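Local coordinates for protein UspA1 (Moraxella catarrhalis, PDB 3NTN) that serves as a trimeric autotransporter adhesin of the outer membrane, probably holding the bacterium to fibronectin and to the host receptor CEACAM1, at residues N73-E78 with S82-S87; V167-I172 with G182-A187. All coordinates share one frame; numbering follows the deposited sequence.

Contact 1 comes first along the chain, in the beta-roll head, and is complete before contact 2 begins in the neck. Their centres lie 35 Å apart, on opposite sides of the centre of the chain, and the nearest atoms are about 22 Å from each other, so the two never touch. They share no strand or helix. Contact 1 joins strand 75-77 to strand 83-85, the two walls of one coil of the roll, whereas 167-172 with 182-187 ties the loop after strand 164-165 to the first turns of helix 182-217, where the stalk starts. Both also meet the third subunit, as expected of an elongated adhesin built from three chains packed together.

Contact 1: N73-E78 with S82-S87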
loop_
_atom_site.group_PDB
_atom_site.type_symbol
_atom_site.label_atom_id
_atom_site.label_comp_id
_atom_site.label_asym_id
_atom_site.label_seq_id
_atom_site.Cartn_x
_atom_site.Cartn_y
_atom_site.Cartn_z
ATOM N N ASN B 73 -2.311 15.104 -14.619
ATOM C CA ASN B 73 -3.431 15.898 -15.078
ATOM C C ASN B 73 -4.462 16.214 -13.973
ATOM O O ASN B 73 -5.077 15.307 -13.395
ATOM C CB ASN B 73 -4.123 15.184 -16.212
ATOM C CG ASN B 73 -5.110 16.121 -16.995
ATOM O OD1 ASN B 73 -5.931 16.824 -16.402
ATOM N ND2 ASN B 73 -4.990 16.138 -18.312
ATOM N N LYS B 74 -4.702 17.502 -13.711
ATOM C CA LYS B 74 -5.772 17.874 -12.789
ATOM C C LYS B 74 -5.532 17.344 -11.355
ATOM O O LYS B 74 -6.443 16.843 -10.728
ATOM C CB LYS B 74 -7.159 17.398 -13.276
ATOM C CG LYS B 74 -8.093 18.464 -13.874
ATOM C CD LYS B 74 -8.998 17.821 -14.979
ATOM C CE LYS B 74 -9.446 18.816 -16.069
ATOM N NZ LYS B 74 -8.466 18.977 -17.235
ATOM N N ASN B 75 -4.307 17.476 -10.866
ATOM C CA ASN B 75 -4.027 17.320 -9.443
ATOM C C ASN B 75 -4.074 18.683 -8.746
ATOM O O ASN B 75 -3.276 19.559 -9.075
ATOM C CB ASN B 75 -2.704 16.652 -9.250
ATOM C CG ASN B 75 -2.665 15.284 -9.896
ATOM O OD1 ASN B 75 -3.218 14.328 -9.347
ATOM N ND2 ASN B 75 -2.037 15.178 -11.076
ATOM N N THR B 76 -5.033 18.873 -7.843
ATOM C CA THR B 76 -5.163 20.102 -7.058
ATOM C C THR B 76 -4.707 19.830 -5.610
ATOM O O THR B 76 -5.333 19.025 -4.911
ATOM C CB THR B 76 -6.611 20.574 -7.008
ATOM O OG1 THR B 76 -7.166 20.699 -8.348
ATOM C CG2 THR B 76 -6.717 21.917 -6.229
ATOM N N ILE B 77 -3.655 20.524 -5.164
ATOM C CA ILE B 77 -3.218 20.420 -3.781
ATOM C C ILE B 77 -3.287 21.758 -3.082
ATOM O O ILE B 77 -2.619 22.678 -3.484
ATOM C CB ILE B 77 -1.798 19.934 -3.670
ATOM C CG1 ILE B 77 -1.709 18.521 -4.226
ATOM C CG2 ILE B 77 -1.425 19.852 -2.242
ATOM C CD1 ILE B 77 -0.374 18.203 -4.587
ATOM N N GLU B 78 -4.109 21.850 -2.036
ATOM C CA GLU B 78 -4.287 23.083 -1.313
ATOM C C GLU B 78 -4.038 22.816 0.182
ATOM O O GLU B 78 -4.360 23.625 1.001
ATOM C CB GLU B 78 -5.689 23.653 -1.579
ATOM C CG GLU B 78 -5.891 24.360 -2.952
ATOM C CD GLU B 78 -7.371 24.345 -3.489
ATOM O OE1 GLU B 78 -8.276 23.675 -2.887
ATOM O OE2 GLU B 78 -7.606 24.976 -4.559
ATOM N N SER B 82 1.476 17.817 1.088
ATOM C CA SER B 82 0.696 16.829 0.418
ATOM C C SER B 82 1.247 16.622 -0.957
ATOM O O SER B 82 1.940 17.515 -1.481
ATOM C CB SER B 82 -0.757 17.281 0.315
ATOM O OG SER B 82 -1.338 17.168 1.571
ATOM N N VAL B 83 0.930 15.450 -1.515
ATOM C CA VAL B 83 1.393 14.996 -2.841
ATOM C C VAL B 83 0.191 14.427 -3.609
ATOM O O VAL B 83 -0.617 13.724 -3.031
ATOM C CB VAL B 83 2.507 13.927 -2.645
ATOM C CG1 VAL B 83 2.900 13.205 -3.974
ATOM C CG2 VAL B 83 3.719 14.567 -1.971
ATOM N N ALA B 84 0.057 14.731 -4.894
ATOM C CA ALA B 84 -0.862 13.990 -5.764
ATOM C C ALA B 84 -0.177 13.719 -7.094
ATOM O O ALA B 84 0.203 14.658 -7.809
ATOM C CB ALA B 84 -2.103 14.783 -6.021
ATOM N N ILE B 85 -0.084 12.438 -7.474
ATOM C CA ILE B 85 0.501 12.081 -8.730
ATOM C C ILE B 85 -0.512 11.211 -9.406
ATOM O O ILE B 85 -1.004 10.257 -8.795
ATOM C CB ILE B 85 1.834 11.352 -8.529
ATOM C CG1 ILE B 85 2.833 12.283 -7.805
ATOM C CG2 ILE B 85 2.457 10.827 -9.915
ATOM C CD1 ILE B 85 4.100 11.552 -7.339
ATOM N N GLY B 86 -0.812 11.524 -10.672
ATOM C CA GLY B 86 -1.740 10.752 -11.493
ATOM C C GLY B 86 -2.719 11.736 -12.110
ATOM O O GLY B 86 -2.287 12.653 -12.754
ATOM N N SER B 87 -4.015 11.623 -11.799
ATOM C CA SER B 87 -5.102 12.268 -12.576
ATOM C C SER B 87 -6.347 12.587 -11.774
ATOM O O SER B 87 -6.803 11.751 -11.017
ATOM C CB SER B 87 -5.530 11.327 -13.678
ATOM O OG SER B 87 -5.082 11.847 -14.881
#
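Gly86 O takes two donors from the facing segment 73-78, coming from different directions. Asn75 ND2 reaches it across the inside of the roll at 3.0 Å, almost straight but above the carbonyl plane; Asn73 N comes in that plane, at 3.1 Å. With CG anti to its carbonyl carbon (chi1 -60°), Asn75 turns its amide toward the corner at Gly86 and Ser87. At the other end of the amide, Asn75 OD1 rests 3.5 Å from Ala84 CB and accepts a bond from Asn89 ND2, which helps fix its rotation. Farther along, Ile77 packs into the interior: its CD1 lies 4.1 Å from Ala84 CB, and CG2 meets Ser82 CB at 3.7 Å. This packed filling gives way to an open outer side, where Thr76 and Glu78 turn away and the Lys74 chain leads outward. The axes of strands 75-77 and 83-85 run antiparallel in different sheets, approaching to 7.2 Å, as opposite walls of a left-handed parallel beta-roll of the YadA type. Strand 75-77 is flanked by 62-63 and 89-91, while 83-85 lies between 69-71 and 99-101, Val83 and Ile85 facing the other two subunits.

Contact 2: V167-I172 with G182-A187; sequences VGAGEI and GSQLHA
Gln184 reaches out from the first turn of helix 182-217 and pairs its side-chain amide with the backbone of Gly170, at the neck where a trimeric autotransporter head passes into its coiled stalk. It buries far more surface here than any other residue, and the pairing is two-pronged: Gly170 N donates to Gln184 OE1 at 2.9 Å, and Gln184 NE2 donates back to Gly170 O at 2.7 Å. The side chain thus reads both polar groups of one residue. The two bonds differ in geometry. The one to Gly170 O lies in the carbonyl plane, on a lone pair, and also in the plane of the Gln184 amide; the N-H of Gly170 instead comes in tilted 28° from the plane of the glutamine carbonyl. CG stands anti to the carbonyl carbon (chi1 -61°) and the chain then runs extended (chi2 -176°), which carries the amide clear of the helix to the loop.

Ile172 comes next in buried surface. It and Gln184 slide past each other in opposite directions, and its CD1 sits over one face of the amide, above NE2. Ala169 covers the opposite face, its CB 3.9 Å from Gln184 NE2 and its CA 3.5 Å from Gln184 OE1, so the amide is sandwiched between the two. Gln184 is buried in the trimer, and both polar atoms of its amide are bonded. OE1 has a second donor in Asn181 N, just ahead of the helix, so this one oxygen links the start of the stalk helix to the loop.

Other subunits close round the site: Phe142 of the third subunit packs on Gln184, and Leu185 of the second on Ile172. Within the pair itself, the methyl CD1 of Ile172 comes to 3.2 Å from Gln184 NE2.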
loop_
_atom_site.group_PDB
_atom_site.type_symbol
_atom_site.label_atom_id
_atom_site.label_comp_id
_atom_site.label_asym_id
_atom_site.label_seq_id
_atom_site.Cartn_x
_atom_site.Cartn_y
_atom_site.Cartn_z
ATOM N N VAL B 167 1.393 -10.799 -0.293
ATOM C CA VAL B 167 1.600 -10.393 1.092
ATOM C C VAL B 167 2.285 -11.499 1.881
ATOM O O VAL B 167 1.815 -12.643 1.940
ATOM C CB VAL B 167 0.221 -10.058 1.756
ATOM C CG1 VAL B 167 0.395 -9.635 3.220
ATOM C CG2 VAL B 167 -0.574 -9.001 0.876
ATOM N N GLY B 168 3.414 -11.153 2.488
ATOM C CA GLY B 168 4.148 -12.064 3.382
ATOM C C GLY B 168 3.365 -12.453 4.633
ATOM O O GLY B 168 2.542 -11.666 5.156
ATOM N N ALA B 169 3.609 -13.681 5.116
ATOM C CA ALA B 169 2.925 -14.168 6.326
ATOM C C ALA B 169 3.222 -13.212 7.472
ATOM O O ALA B 169 4.337 -12.837 7.688
ATOM C CB ALA B 169 3.408 -15.535 6.650
ATOM N N GLY B 170 2.194 -12.770 8.184
ATOM C CA GLY B 170 2.418 -11.816 9.278
ATOM C C GLY B 170 2.635 -12.541 10.565
ATOM O O GLY B 170 2.142 -13.660 10.751
ATOM N N GLU B 171 3.380 -11.904 11.459
ATOM C CA GLU B 171 3.495 -12.395 12.800
ATOM C C GLU B 171 2.110 -12.541 13.479
ATOM O O GLU B 171 1.228 -11.709 13.315
ATOM C CB GLU B 171 4.510 -11.512 13.582
ATOM C CG GLU B 171 4.305 -11.437 15.049
ATOM C CD GLU B 171 5.349 -10.510 15.787
ATOM O OE1 GLU B 171 6.401 -10.118 15.206
ATOM O OE2 GLU B 171 5.091 -10.204 16.974
ATOM N N ILE B 172 1.922 -13.645 14.200
ATOM C CA ILE B 172 0.668 -13.957 14.857
ATOM C C ILE B 172 0.953 -14.078 16.328
ATOM O O ILE B 172 1.531 -15.075 16.798
ATOM C CB ILE B 172 0.034 -15.216 14.276
ATOM C CG1 ILE B 172 -0.434 -14.907 12.827
ATOM C CG2 ILE B 172 -1.154 -15.720 15.177
ATOM C CD1 ILE B 172 -0.916 -16.120 12.134
ATOM N N GLY B 182 -4.151 -15.029 3.347
ATOM C CA GLY B 182 -5.207 -16.068 3.324
ATOM C C GLY B 182 -4.818 -17.449 3.840
ATOM O O GLY B 182 -5.657 -18.192 4.319
ATOM N N SER B 183 -3.535 -17.781 3.760
ATOM C CA SER B 183 -3.022 -19.051 4.229
ATOM C C SER B 183 -2.960 -19.065 5.742
ATOM O O SER B 183 -2.952 -20.106 6.369
ATOM C CB SER B 183 -1.647 -19.325 3.631
ATOM O OG SER B 183 -0.606 -18.594 4.313
ATOM N N GLN B 184 -2.924 -17.897 6.351
ATOM C CA GLN B 184 -2.912 -17.854 7.806
ATOM C C GLN B 184 -4.327 -18.036 8.345
ATOM O O GLN B 184 -4.528 -18.744 9.321
ATOM C CB GLN B 184 -2.249 -16.576 8.285
ATOM C CG GLN B 184 -0.801 -16.514 7.797
ATOM C CD GLN B 184 -0.096 -15.321 8.314
ATOM O OE1 GLN B 184 -0.301 -14.219 7.786
ATOM N NE2 GLN B 184 0.683 -15.489 9.415
ATOM N N LEU B 185 -5.310 -17.427 7.678
ATOM C CA LEU B 185 -6.693 -17.681 8.018
ATOM C C LEU B 185 -7.076 -19.115 7.696
ATOM O O LEU B 185 -7.787 -19.750 8.465
ATOM C CB LEU B 185 -7.625 -16.706 7.317
ATOM C CG LEU B 185 -9.121 -16.719 7.758
ATOM C CD1 LEU B 185 -9.205 -16.004 9.098
ATOM C CD2 LEU B 185 -9.997 -15.998 6.789
ATOM N N HIS B 186 -6.602 -19.619 6.563
ATOM C CA HIS B 186 -6.800 -21.048 6.199
ATOM C C HIS B 186 -6.282 -21.970 7.285
ATOM O O HIS B 186 -6.995 -22.889 7.692
ATOM C CB HIS B 186 -6.105 -21.420 4.884
ATOM C CG HIS B 186 -6.390 -22.824 4.439
ATOM N ND1 HIS B 186 -7.421 -23.140 3.573
ATOM C CD2 HIS B 186 -5.783 -23.995 4.744
ATOM C CE1 HIS B 186 -7.434 -24.447 3.367
ATOM N NE2 HIS B 186 -6.465 -24.990 4.082
ATOM N N ALA B 187 -5.054 -21.726 7.748
ATOM C CA ALA B 187 -4.481 -22.579 8.783
ATOM C C ALA B 187 -5.347 -22.594 10.040
ATOM O O ALA B 187 -5.674 -23.650 10.529
ATOM C CB ALA B 187 -2.962 -22.233 9.101
#